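Local coordinates for putative yopH targeting protein (Yersinia pestis, PDB 4GF3) that probably serves as the dedicated type III secretion chaperone of YopH, binding this effector and targeting it for export, at residues Arg2-Leu7 against Lys46-Phe51; Leu15-Ile20 against Gly28-Asp33; Lys34-His39 against Asp114-Leu119; Ser61-Ile66 against Cys81-Asp86; Ser93-Asn98 against Gly102-Ser107. One frame throughout, in Å; residues are numbered along the deposited sequence.

Contact 1. Residues Arg2-Leu7 against Lys46-Phe51; sequences RTYSSL and KELVAF
Y4 and L7, from the first turn of helix 4-15, meet L48 of strand 47-56 in a small, buried, wholly apolar contact that seats the N-terminal helix on the sheet. The backbones stay well apart, with the CA atoms of Y4 and L48 separated by 8.0 Å, and the side chains bridge the gap. L48 CB stands at the edge of the Y4 ring, near the ring plane, 3.9 Å from Y4 CE1, and L48 CD1 meets the same ring carbon; the two side chains cross at about a right angle. The other methyl is turned to the helix, where L48 CD2 and L7 CD2 touch at 3.9 Å. The first torsion of L48 (chi1 79°) sets CG between the backbone N and the carbonyl carbon, with one methyl toward each partner. The Y4 hydroxyl is held outside the contact by a hydrogen bond to G26 O, which should restrain the far end of the ring. The turn carrying Y4 and L7 is itself pinned, S6 N donating to T3 OG1 at 3.0 Å. In return T3 N donates to S6 OG at 2.9 Å, and L7 N bonds to T3 O. A capping box thus starts a helix laid on an antiparallel sheet, the alpha/beta arrangement of the CesT family of type III secretion chaperones.

Contact 2. Residues Leu15-Ile20 against Gly28-Asp33; sequences LGLEEI and GAVTID
I20 and V30 carry the apolar packing between the end of helix 4-15, with the loop after it, and strand 28-32, outermost in this chain. I20 CD1 reaches V30 CG2 at 3.9 Å, the two side chains crossing at about a right angle. The same V30 methyl is approached by two leucines: L15 CD1 and L17 CD1 each stand 4.4 Å from V30 CG2, so one branch of V30 meets three side chains. That branch lies anti to the carbonyl carbon, while V30 CG1 is the one anti to the backbone N (chi1 175°).

Side chain also packs on backbone: I20 CG2, the other branch of the isoleucine, lies 4.3 Å from A29 N and beside the CA of G28, where the strand begins.

G16, with positive phi (80°), is the C' residue of a Schellman motif that ends the helix, L17 N bonding to A12 O.

Around this cluster, I20 also rests on F11 and A12 of helix 4-15, L15 touches A106 and V30 touches L109 of helix 102-118, and strand 28-32 pairs on its inner side with strand 36-42, while T31 and I32 extend the sheet into an antiparallel strand of another protein's chain.

Contact 3. Residues Lys34-His39 against Asp114-Leu119; sequences KIWVVH and DKAVTL
W36 lays one face of its indole against A116 on helix 102-118, and this single CH-pi contact is the closely packed part of the meeting between strand 36-42 and the helix. A116 CB sits 4.2 Å from the centroid of the six-membered ring and 14° off the ring normal, displaced slightly toward the rim; its nearest ring atom is W36 CZ2 at 4.1 Å. The opposite face of the indole is covered from within its own segment by I35 CD1, which lies over the ring centre, so the flat group is sandwiched between an isoleucine and an alanine. The W36 first torsion (chi1 -61°) points CG away from the carbonyl carbon and sends the ring toward the helix. I35 and W36 together face I32 across the hairpin as a classic beta bulge, at the start of the second strand of a sheet whose one face is spanned by the long C-terminal helix. M52 of strand 47-56 touches both W36 and A116. The outer side is looser: V117 is exposed and reaches the indole only obliquely, with V117 CG2 4.4 Å from W36 NE1. Near the end of the helix K115 O accepts two bonds, from L119 N at 2.8 Å and from T118 OG1 at 2.9 Å, the hydroxyl hydrogen folding back on the helix's own backbone.

Contact 4. Residues Ser61-Ile66 against Cys81-Asp86; sequences SQLYDI and CALDKD
L63 and I66, one turn apart on helix 60-68, make two separate apolar contacts with the edge strand 80-83. L63 CD2 meets L83 CD1 methyl to methyl at 3.6 Å, the two side chains crossing at about a right angle in a partly exposed spot. I66 lies deeper: its CG2 touches C81 CB at 3.6 Å and C81 SG at 4.1 Å, so the cysteine presents its flank to the isoleucine branch. That branch is the one anti to the I66 backbone N, since CG1 takes the position beside it (chi1 -65°).

Both pairs join the short helix to the outermost strand of the five-stranded antiparallel sheet, and W89 on the adjacent strand 88-96 touches I66, C81 and L83 alike. K115 of helix 102-118 also packs on I66 and C81.

The hydrogen bonds lie beyond the packing, where the strand turns. D84 OD1 accepts from D86 N at 2.8 Å, forming an Asx turn; the donor comes from above the carboxylate plane, 44° out of it. The same OD1 also accepts from H88 N, while OD2 makes a salt bridge with R53, so both oxygens of the carboxylate are engaged and its rotation is probably fixed.

Contact 5. Residues Ser93-Asn98 against Gly102-Ser107; sequences SQLNIN and GTQLAS
L95 on strand 88-96 and L105 on helix 102-118 bring the two backbones closest, their CA atoms still 8.9 Å apart, so the strand and the helix it leads into meet through side chains alone. L95 does most of the touching and divides it between its two methyls. L95 CD1 meets L105 CD2 at 4.0 Å, an ordinary apolar contact between leucines approaching at a slant. L95 CD2 instead lies against the amide of Q104, 3.5 Å from Q104 OE1 and 3.9 Å from Q104 CD. The leucine carries CG beside its backbone N (chi1 -57°), which turns the fork of methyls toward the helix.

Q104 gets there by an extended chain, with CG anti to the backbone N (chi1 -177°), and its amide is held at both ends: NE2 bonds to S76 OG, and OE1 bonds to T100 OG1 in the short connection before the helix. The leucine methyl therefore packs on an amide whose polar atoms already have partners, and the two bonds should limit its rotation. The first turns of the helix are regular, A106 N bonding to G102 O at 2.9 Å.

On the sheet side, L95 pairs through its backbone with L48 of strand 47-56. On the helix side, L105 also leans on L7 and F11 and A106 on E14 of helix 4-15, so the contact lies where strands 47-56 and 88-96 meet helices 4-15 and 102-118.

In the fold
All five contacts reach one antiparallel sheet of strand order 1-2-3-5-4. Contacts 1 and 5 are close neighbours, their centres about 7 Å apart, joined by the paired strands 47-56 and 88-96. Contact 2 lies about 14 Å (centre to centre) from both contact 5 and contact 3; V30 O of contact 2 and V38 N of contact 3, 2.9 Å apart, probably hydrogen-bond. Contacts 3 and 5 share helix 102-118 yet sit on opposite sides of the chain's centre, about 17 Å between centres. Contact 4 occupies the far end, its centre about 27 Å from that of contact 2, and touches contact 3 through K115 and L119. Contacts 1 and 3 touch at F51 and H39.

Contact 1. Residues Arg2-Leu7 against Lys46-Phe51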
# COMPACT_ATOMS: atom_id res chain seq x y z
N ARG A 2 -8.44 -4.95 -17.72
CA ARG A 2 -8.66 -5.07 -16.25
C ARG A 2 -9.38 -3.82 -15.79
O ARG A 2 -9.11 -2.77 -16.31
CB ARG A 2 -7.32 -5.15 -15.53
CG ARG A 2 -7.47 -5.52 -14.08
CD ARG A 2 -6.12 -5.74 -13.44
NE ARG A 2 -5.61 -7.11 -13.57
CZ ARG A 2 -4.42 -7.41 -14.08
NH1 ARG A 2 -3.61 -6.41 -14.52
NH2 ARG A 2 -3.99 -8.70 -14.14
N THR A 3 -10.24 -3.92 -14.79
CA THR A 3 -10.71 -2.71 -14.10
C THR A 3 -10.14 -2.62 -12.68
O THR A 3 -9.64 -3.59 -12.14
CB THR A 3 -12.21 -2.72 -14.02
OG1 THR A 3 -12.56 -3.80 -13.18
CG2 THR A 3 -12.80 -2.90 -15.37
N TYR A 4 -10.20 -1.43 -12.08
CA TYR A 4 -9.83 -1.27 -10.69
C TYR A 4 -10.49 -2.32 -9.78
O TYR A 4 -9.81 -2.95 -8.96
CB TYR A 4 -10.19 0.14 -10.17
CG TYR A 4 -9.78 0.37 -8.74
CD1 TYR A 4 -8.42 0.52 -8.38
CD2 TYR A 4 -10.71 0.43 -7.73
CE1 TYR A 4 -8.04 0.73 -7.08
CE2 TYR A 4 -10.34 0.67 -6.41
CZ TYR A 4 -9.01 0.80 -6.09
OH TYR A 4 -8.67 1.02 -4.76
N SER A 5 -11.80 -2.47 -9.90
CA SER A 5 -12.52 -3.41 -9.07
C SER A 5 -12.14 -4.87 -9.35
O SER A 5 -12.03 -5.65 -8.43
CB SER A 5 -14.02 -3.20 -9.23
OG SER A 5 -14.34 -1.92 -8.70
N SER A 6 -11.83 -5.22 -10.60
CA SER A 6 -11.45 -6.60 -10.88
C SER A 6 -10.04 -6.82 -10.34
O SER A 6 -9.73 -7.90 -9.88
CB SER A 6 -11.58 -6.93 -12.37
OG SER A 6 -10.54 -6.30 -13.08
N LEU A 7 -9.22 -5.78 -10.37
CA LEU A 7 -7.87 -5.88 -9.83
C LEU A 7 -7.96 -6.14 -8.32
O LEU A 7 -7.24 -6.98 -7.80
CB LEU A 7 -7.04 -4.61 -10.08
CG LEU A 7 -5.67 -4.60 -9.41
CD1 LEU A 7 -4.83 -5.82 -9.74
CD2 LEU A 7 -4.94 -3.30 -9.74
N LYS A 46 -5.95 5.86 -14.88
CA LYS A 46 -5.08 4.71 -15.24
C LYS A 46 -4.27 4.06 -14.10
O LYS A 46 -3.71 2.97 -14.26
CB LYS A 46 -4.07 5.16 -16.29
CG LYS A 46 -4.69 5.49 -17.62
CD LYS A 46 -5.00 4.27 -18.47
CE LYS A 46 -5.98 4.57 -19.60
NZ LYS A 46 -6.70 3.33 -20.04
N GLU A 47 -4.26 4.71 -12.93
CA GLU A 47 -3.29 4.38 -11.89
C GLU A 47 -3.92 4.24 -10.54
O GLU A 47 -4.92 4.92 -10.21
CB GLU A 47 -2.16 5.38 -11.82
CG GLU A 47 -1.37 5.51 -13.10
CD GLU A 47 -0.34 6.64 -12.96
OE1 GLU A 47 -0.62 7.81 -13.25
OE2 GLU A 47 0.74 6.39 -12.48
N LEU A 48 -3.34 3.38 -9.73
CA LEU A 48 -3.70 3.32 -8.33
C LEU A 48 -2.49 3.49 -7.46
O LEU A 48 -1.35 3.43 -7.90
CB LEU A 48 -4.45 2.03 -7.96
CG LEU A 48 -3.52 0.77 -7.77
CD1 LEU A 48 -4.18 -0.23 -6.82
CD2 LEU A 48 -3.17 0.11 -9.08
N VAL A 49 -2.77 3.71 -6.19
CA VAL A 49 -1.71 3.69 -5.17
C VAL A 49 -2.02 2.75 -4.06
O VAL A 49 -3.20 2.49 -3.74
CB VAL A 49 -1.45 5.05 -4.53
CG1 VAL A 49 -0.85 6.02 -5.55
CG2 VAL A 49 -2.76 5.60 -3.92
N ALA A 50 -0.94 2.24 -3.47
CA ALA A 50 -0.96 1.48 -2.25
C ALA A 50 -0.01 2.19 -1.30
O ALA A 50 1.11 2.62 -1.68
CB ALA A 50 -0.51 0.07 -2.50
N PHE A 51 -0.48 2.44 -0.11
CA PHE A 51 0.32 3.27 0.83
C PHE A 51 0.00 3.01 2.28
O PHE A 51 -1.11 2.54 2.62
CB PHE A 51 0.20 4.79 0.50
CG PHE A 51 -1.14 5.38 0.78
CD1 PHE A 51 -1.40 6.01 2.02
CD2 PHE A 51 -2.14 5.33 -0.17
CE1 PHE A 51 -2.63 6.56 2.28
CE2 PHE A 51 -3.36 5.93 0.08
CZ PHE A 51 -3.60 6.55 1.30

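Contact 2. Residues Leu15-Ile20 against Gly28-Asp33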
# COMPACT_ATOMS: atom_id res chain seq x y z
N LEU A 15 -4.36 -12.88 -1.76
CA LEU A 15 -4.15 -12.86 -0.32
C LEU A 15 -4.95 -13.90 0.44
O LEU A 15 -4.64 -14.16 1.61
CB LEU A 15 -4.49 -11.43 0.20
CG LEU A 15 -3.68 -10.19 -0.16
CD1 LEU A 15 -4.30 -8.92 0.49
CD2 LEU A 15 -2.21 -10.35 0.18
N GLY A 16 -5.98 -14.49 -0.17
CA GLY A 16 -6.88 -15.37 0.54
C GLY A 16 -7.97 -14.67 1.37
O GLY A 16 -8.52 -15.27 2.29
N LEU A 17 -8.31 -13.42 1.03
CA LEU A 17 -9.51 -12.75 1.58
C LEU A 17 -10.70 -12.88 0.66
O LEU A 17 -10.54 -12.99 -0.55
CB LEU A 17 -9.23 -11.28 1.78
CG LEU A 17 -8.02 -10.95 2.64
CD1 LEU A 17 -7.73 -9.46 2.62
CD2 LEU A 17 -8.28 -11.45 4.05
N GLU A 18 -11.91 -12.85 1.25
CA GLU A 18 -13.14 -12.91 0.44
C GLU A 18 -13.31 -11.66 -0.40
O GLU A 18 -13.78 -11.75 -1.50
CB GLU A 18 -14.38 -13.08 1.29
CG GLU A 18 -15.07 -14.42 1.12
CD GLU A 18 -16.20 -14.60 2.13
OE1 GLU A 18 -16.86 -13.57 2.46
OE2 GLU A 18 -16.43 -15.75 2.59
N GLU A 19 -12.93 -10.49 0.11
CA GLU A 19 -13.24 -9.26 -0.60
C GLU A 19 -12.41 -8.13 -0.02
O GLU A 19 -12.16 -8.16 1.17
CB GLU A 19 -14.70 -8.91 -0.40
CG GLU A 19 -15.08 -7.66 -1.17
CD GLU A 19 -16.52 -7.26 -0.99
OE1 GLU A 19 -17.16 -7.74 -0.02
OE2 GLU A 19 -16.98 -6.44 -1.84
N ILE A 20 -11.98 -7.18 -0.82
CA ILE A 20 -11.39 -5.95 -0.24
C ILE A 20 -12.42 -4.90 -0.50
O ILE A 20 -12.54 -4.43 -1.63
CB ILE A 20 -10.06 -5.57 -0.87
CG1 ILE A 20 -9.07 -6.65 -0.42
CG2 ILE A 20 -9.59 -4.19 -0.37
CD1 ILE A 20 -7.69 -6.38 -0.86
N GLY A 28 -9.88 1.53 -0.29
CA GLY A 28 -9.95 0.22 0.41
C GLY A 28 -8.75 0.10 1.35
O GLY A 28 -7.80 0.90 1.29
N ALA A 29 -8.77 -0.92 2.23
CA ALA A 29 -7.68 -1.10 3.19
C ALA A 29 -7.56 -2.56 3.66
O ALA A 29 -8.55 -3.27 3.78
CB ALA A 29 -7.87 -0.14 4.41
N VAL A 30 -6.32 -2.92 4.00
CA VAL A 30 -6.02 -4.14 4.62
C VAL A 30 -5.29 -3.78 5.92
O VAL A 30 -4.31 -3.01 5.88
CB VAL A 30 -5.14 -4.98 3.66
CG1 VAL A 30 -4.67 -6.25 4.34
CG2 VAL A 30 -5.98 -5.38 2.45
N THR A 31 -5.70 -4.43 7.03
CA THR A 31 -5.02 -4.36 8.30
C THR A 31 -4.08 -5.55 8.46
O THR A 31 -4.48 -6.72 8.27
CB THR A 31 -6.03 -4.26 9.46
OG1 THR A 31 -6.72 -2.99 9.35
CG2 THR A 31 -5.35 -4.33 10.81
N ILE A 32 -2.85 -5.22 8.83
CA ILE A 32 -1.76 -6.16 8.93
C ILE A 32 -1.24 -6.27 10.37
O ILE A 32 -0.76 -5.29 10.97
CB ILE A 32 -0.62 -5.82 7.97
CG1 ILE A 32 -1.11 -5.87 6.52
CG2 ILE A 32 0.54 -6.78 8.22
CD1 ILE A 32 -0.90 -4.60 5.79
N ASP A 33 -1.30 -7.48 10.87
CA ASP A 33 -0.90 -7.81 12.25
C ASP A 33 -1.58 -6.86 13.27
O ASP A 33 -0.97 -6.40 14.27
CB ASP A 33 0.63 -7.80 12.39
CG ASP A 33 1.30 -8.97 11.63
OD1 ASP A 33 0.64 -10.00 11.43
OD2 ASP A 33 2.50 -8.81 11.24

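Contact 3. Residues Lys34-His39 against Asp114-Leu119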
# COMPACT_ATOMS: atom_id res chain seq x y z
N LYS A 34 -2.87 -6.63 12.98
CA LYS A 34 -3.76 -5.81 13.79
C LYS A 34 -3.39 -4.36 13.84
O LYS A 34 -4.23 -3.58 14.28
CB LYS A 34 -3.81 -6.30 15.26
CG LYS A 34 -3.97 -7.78 15.49
CD LYS A 34 -5.29 -8.28 14.99
CE LYS A 34 -5.47 -9.73 15.25
NZ LYS A 34 -6.87 -10.02 14.82
N ILE A 35 -2.19 -3.96 13.44
CA ILE A 35 -1.77 -2.57 13.66
C ILE A 35 -1.43 -1.76 12.41
O ILE A 35 -1.65 -0.55 12.38
CB ILE A 35 -0.63 -2.41 14.71
CG1 ILE A 35 0.73 -2.90 14.19
CG2 ILE A 35 -1.02 -3.02 16.08
CD1 ILE A 35 1.89 -1.93 14.45
N TRP A 36 -0.81 -2.36 11.39
CA TRP A 36 -0.49 -1.62 10.22
C TRP A 36 -1.67 -1.65 9.24
O TRP A 36 -2.37 -2.65 9.09
CB TRP A 36 0.67 -2.25 9.44
CG TRP A 36 2.02 -2.40 10.09
CD1 TRP A 36 2.73 -3.58 10.17
CD2 TRP A 36 2.88 -1.38 10.59
NE1 TRP A 36 3.96 -3.35 10.72
CE2 TRP A 36 4.08 -2.02 11.01
CE3 TRP A 36 2.76 -0.01 10.78
CZ2 TRP A 36 5.14 -1.33 11.59
CZ3 TRP A 36 3.80 0.67 11.37
CH2 TRP A 36 4.98 0.00 11.78
N VAL A 37 -1.77 -0.59 8.46
CA VAL A 37 -2.83 -0.50 7.46
C VAL A 37 -2.26 -0.06 6.13
O VAL A 37 -1.64 1.00 6.02
CB VAL A 37 -3.97 0.47 7.94
CG1 VAL A 37 -5.03 0.56 6.88
CG2 VAL A 37 -4.57 0.00 9.23
N VAL A 38 -2.48 -0.88 5.09
CA VAL A 38 -2.12 -0.54 3.78
C VAL A 38 -3.41 -0.13 3.11
O VAL A 38 -4.38 -0.86 3.05
CB VAL A 38 -1.47 -1.71 3.00
CG1 VAL A 38 -1.37 -1.40 1.54
CG2 VAL A 38 -0.03 -1.99 3.49
N HIS A 39 -3.38 1.07 2.58
CA HIS A 39 -4.51 1.68 1.87
C HIS A 39 -4.34 1.56 0.37
O HIS A 39 -3.23 1.64 -0.17
CB HIS A 39 -4.58 3.17 2.22
CG HIS A 39 -4.82 3.43 3.66
ND1 HIS A 39 -6.07 3.36 4.22
CD2 HIS A 39 -3.96 3.71 4.68
CE1 HIS A 39 -5.98 3.62 5.51
NE2 HIS A 39 -4.70 3.81 5.80
N ASP A 114 7.50 -4.57 5.04
CA ASP A 114 8.92 -4.80 5.35
C ASP A 114 9.71 -3.49 5.54
O ASP A 114 10.60 -3.40 6.39
CB ASP A 114 9.59 -5.65 4.24
CG ASP A 114 9.27 -7.16 4.34
OD1 ASP A 114 8.98 -7.70 5.43
OD2 ASP A 114 9.38 -7.83 3.29
N LYS A 115 9.40 -2.49 4.73
CA LYS A 115 10.05 -1.16 4.79
C LYS A 115 9.73 -0.49 6.09
O LYS A 115 10.64 0.01 6.76
CB LYS A 115 9.64 -0.27 3.62
CG LYS A 115 10.48 1.01 3.39
CD LYS A 115 11.98 0.78 3.21
CE LYS A 115 12.72 2.06 2.86
NZ LYS A 115 14.17 1.86 2.56
N ALA A 116 8.45 -0.58 6.49
CA ALA A 116 8.01 -0.05 7.75
C ALA A 116 8.77 -0.65 8.95
O ALA A 116 9.28 0.07 9.80
CB ALA A 116 6.53 -0.26 7.85
N VAL A 117 8.89 -1.97 8.96
CA VAL A 117 9.72 -2.67 9.91
C VAL A 117 11.20 -2.20 9.82
O VAL A 117 11.74 -1.74 10.81
CB VAL A 117 9.58 -4.21 9.74
CG1 VAL A 117 10.60 -4.92 10.59
CG2 VAL A 117 8.15 -4.64 10.04
N THR A 118 11.83 -2.28 8.65
CA THR A 118 13.21 -1.82 8.48
C THR A 118 13.45 -0.37 8.96
O THR A 118 14.49 -0.09 9.53
CB THR A 118 13.79 -1.97 7.04
OG1 THR A 118 13.28 -0.96 6.17
CG2 THR A 118 13.57 -3.37 6.46
N LEU A 119 12.50 0.52 8.73
CA LEU A 119 12.58 1.86 9.23
C LEU A 119 12.16 1.84 10.70
O LEU A 119 12.26 2.87 11.33
CB LEU A 119 11.65 2.78 8.40
CG LEU A 119 12.15 3.06 6.97
CD1 LEU A 119 11.14 3.85 6.16
CD2 LEU A 119 13.44 3.84 6.93

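Contact 4. Residues Ser61-Ile66 against Cys81-Asp86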
# COMPACT_ATOMS: atom_id res chain seq x y z
N SER A 61 20.40 10.44 9.41
CA SER A 61 20.86 9.25 8.69
C SER A 61 19.77 8.61 7.81
O SER A 61 20.08 8.22 6.67
CB SER A 61 21.39 8.17 9.65
OG SER A 61 20.29 7.37 10.13
N GLN A 62 18.53 8.48 8.30
CA GLN A 62 17.53 7.86 7.45
C GLN A 62 17.19 8.73 6.26
O GLN A 62 16.79 8.17 5.24
CB GLN A 62 16.17 7.61 8.09
CG GLN A 62 16.18 6.82 9.34
CD GLN A 62 14.79 6.38 9.74
OE1 GLN A 62 13.85 7.17 9.90
NE2 GLN A 62 14.67 5.08 9.95
N LEU A 63 17.21 10.05 6.41
CA LEU A 63 16.74 10.91 5.34
C LEU A 63 17.69 10.75 4.15
O LEU A 63 17.24 10.72 3.01
CB LEU A 63 16.65 12.37 5.74
CG LEU A 63 15.85 12.79 6.99
CD1 LEU A 63 16.32 14.12 7.51
CD2 LEU A 63 14.37 12.89 6.74
N TYR A 64 18.99 10.70 4.42
CA TYR A 64 19.98 10.44 3.36
C TYR A 64 19.78 9.08 2.74
O TYR A 64 19.64 8.95 1.53
CB TYR A 64 21.39 10.47 3.89
CG TYR A 64 21.95 11.81 4.17
CD1 TYR A 64 21.69 12.44 5.41
CD2 TYR A 64 22.80 12.46 3.26
CE1 TYR A 64 22.27 13.68 5.73
CE2 TYR A 64 23.33 13.71 3.58
CZ TYR A 64 23.08 14.29 4.83
OH TYR A 64 23.58 15.50 5.15
N ASP A 65 19.68 8.05 3.57
CA ASP A 65 19.47 6.70 3.07
C ASP A 65 18.29 6.68 2.12
O ASP A 65 18.39 6.10 1.07
CB ASP A 65 19.10 5.69 4.17
CG ASP A 65 20.18 5.47 5.22
OD1 ASP A 65 21.42 5.72 5.01
OD2 ASP A 65 19.78 4.94 6.32
N ILE A 66 17.16 7.25 2.50
CA ILE A 66 15.97 7.22 1.65
C ILE A 66 16.18 8.04 0.35
O ILE A 66 15.84 7.60 -0.76
CB ILE A 66 14.70 7.77 2.36
CG1 ILE A 66 14.24 6.92 3.55
CG2 ILE A 66 13.55 7.88 1.40
CD1 ILE A 66 14.63 5.47 3.50
N CYS A 81 9.10 6.87 -0.45
CA CYS A 81 8.94 7.31 0.97
C CYS A 81 8.82 8.79 1.02
O CYS A 81 9.67 9.48 0.49
CB CYS A 81 10.09 6.85 1.84
SG CYS A 81 10.61 5.10 1.68
N ALA A 82 7.75 9.27 1.63
CA ALA A 82 7.53 10.67 1.94
C ALA A 82 7.57 10.86 3.47
O ALA A 82 7.46 9.90 4.23
CB ALA A 82 6.16 11.13 1.45
N LEU A 83 7.63 12.10 3.90
CA LEU A 83 7.36 12.39 5.30
C LEU A 83 6.10 13.20 5.43
O LEU A 83 5.89 14.21 4.72
CB LEU A 83 8.49 13.19 5.96
CG LEU A 83 9.82 12.47 6.10
CD1 LEU A 83 10.85 13.50 6.48
CD2 LEU A 83 9.77 11.39 7.16
N ASP A 84 5.32 12.81 6.41
CA ASP A 84 4.21 13.62 6.80
C ASP A 84 4.57 14.74 7.75
O ASP A 84 5.74 14.96 8.13
CB ASP A 84 3.06 12.75 7.26
CG ASP A 84 3.17 12.31 8.71
OD1 ASP A 84 4.04 12.75 9.49
OD2 ASP A 84 2.40 11.42 9.01
N LYS A 85 3.57 15.52 8.12
CA LYS A 85 3.84 16.78 8.82
C LYS A 85 4.40 16.57 10.22
O LYS A 85 4.88 17.52 10.89
CB LYS A 85 2.57 17.61 8.92
CG LYS A 85 1.50 16.96 9.75
CD LYS A 85 0.42 17.98 10.11
CE LYS A 85 -0.93 17.27 10.20
NZ LYS A 85 -2.03 18.24 9.95
N ASP A 86 4.30 15.31 10.67
CA ASP A 86 4.78 14.94 11.97
C ASP A 86 6.03 14.05 11.94
O ASP A 86 6.40 13.44 12.93
CB ASP A 86 3.60 14.34 12.70
CG ASP A 86 2.53 15.43 12.99
OD1 ASP A 86 2.94 16.57 13.36
OD2 ASP A 86 1.31 15.13 12.82

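Contact 5. Residues Ser93-Asn98 against Gly102-Ser107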
# COMPACT_ATOMS: atom_id res chain seq x y z
N SER A 93 3.48 3.17 -3.14
CA SER A 93 3.81 2.72 -4.51
C SER A 93 2.67 3.12 -5.43
O SER A 93 1.47 3.10 -5.04
CB SER A 93 4.06 1.20 -4.62
OG SER A 93 4.58 0.88 -5.91
N GLN A 94 3.03 3.50 -6.65
CA GLN A 94 2.10 3.97 -7.66
C GLN A 94 2.19 3.07 -8.88
O GLN A 94 3.26 2.86 -9.38
CB GLN A 94 2.38 5.46 -8.00
CG GLN A 94 1.38 6.06 -8.99
CD GLN A 94 1.46 7.61 -9.02
OE1 GLN A 94 1.80 8.29 -8.01
NE2 GLN A 94 1.10 8.17 -10.15
N LEU A 95 1.07 2.54 -9.32
CA LEU A 95 0.99 1.47 -10.29
C LEU A 95 -0.12 1.72 -11.33
O LEU A 95 -1.19 2.24 -11.06
CB LEU A 95 0.66 0.14 -9.58
CG LEU A 95 1.63 -0.29 -8.47
CD1 LEU A 95 0.96 -0.21 -7.10
CD2 LEU A 95 2.21 -1.67 -8.77
N ASN A 96 0.12 1.19 -12.51
CA ASN A 96 -0.82 1.16 -13.54
C ASN A 96 -1.79 0.02 -13.33
O ASN A 96 -1.40 -1.15 -13.21
CB ASN A 96 -0.07 0.99 -14.87
CG ASN A 96 -0.97 0.98 -16.03
OD1 ASN A 96 -1.56 -0.05 -16.37
ND2 ASN A 96 -1.03 2.15 -16.75
N ILE A 97 -3.08 0.36 -13.36
CA ILE A 97 -4.17 -0.61 -13.08
C ILE A 97 -4.12 -1.76 -14.06
O ILE A 97 -4.25 -2.94 -13.68
CB ILE A 97 -5.54 0.08 -13.14
CG1 ILE A 97 -5.71 1.03 -11.93
CG2 ILE A 97 -6.71 -0.94 -13.14
CD1 ILE A 97 -6.77 2.07 -12.12
N ASN A 98 -3.99 -1.45 -15.33
CA ASN A 98 -3.95 -2.52 -16.30
C ASN A 98 -2.63 -3.33 -16.32
O ASN A 98 -2.63 -4.48 -16.73
CB ASN A 98 -4.27 -1.98 -17.70
CG ASN A 98 -4.46 -3.11 -18.72
OD1 ASN A 98 -3.50 -3.53 -19.41
ND2 ASN A 98 -5.68 -3.63 -18.81
N GLY A 102 -2.75 -9.09 -9.16
CA GLY A 102 -2.94 -9.48 -7.77
C GLY A 102 -1.62 -9.86 -7.11
O GLY A 102 -1.29 -9.41 -6.02
N THR A 103 -0.79 -10.64 -7.81
CA THR A 103 0.53 -10.98 -7.27
C THR A 103 1.46 -9.84 -7.06
O THR A 103 2.08 -9.73 -6.01
CB THR A 103 1.24 -12.01 -8.16
OG1 THR A 103 0.39 -13.12 -8.33
CG2 THR A 103 2.60 -12.40 -7.55
N GLN A 104 1.56 -8.90 -8.00
CA GLN A 104 2.40 -7.76 -7.76
C GLN A 104 1.86 -6.90 -6.67
O GLN A 104 2.60 -6.36 -5.87
CB GLN A 104 2.63 -6.88 -9.02
CG GLN A 104 3.61 -5.73 -8.68
CD GLN A 104 4.03 -4.90 -9.92
OE1 GLN A 104 3.20 -4.39 -10.68
NE2 GLN A 104 5.30 -4.81 -10.12
N LEU A 105 0.54 -6.77 -6.60
CA LEU A 105 0.00 -5.96 -5.52
C LEU A 105 0.30 -6.54 -4.14
O LEU A 105 0.59 -5.83 -3.17
CB LEU A 105 -1.51 -5.73 -5.69
CG LEU A 105 -2.05 -4.46 -6.33
CD1 LEU A 105 -3.57 -4.32 -6.08
CD2 LEU A 105 -1.31 -3.21 -5.83
N ALA A 106 0.25 -7.85 -4.05
CA ALA A 106 0.60 -8.56 -2.83
C ALA A 106 2.10 -8.36 -2.53
O ALA A 106 2.47 -8.17 -1.37
CB ALA A 106 0.22 -10.03 -2.94
N SER A 107 2.97 -8.35 -3.56
CA SER A 107 4.40 -8.03 -3.32
C SER A 107 4.60 -6.62 -2.81
O SER A 107 5.46 -6.39 -1.94
CB SER A 107 5.28 -8.17 -4.59
OG SER A 107 5.32 -9.49 -4.99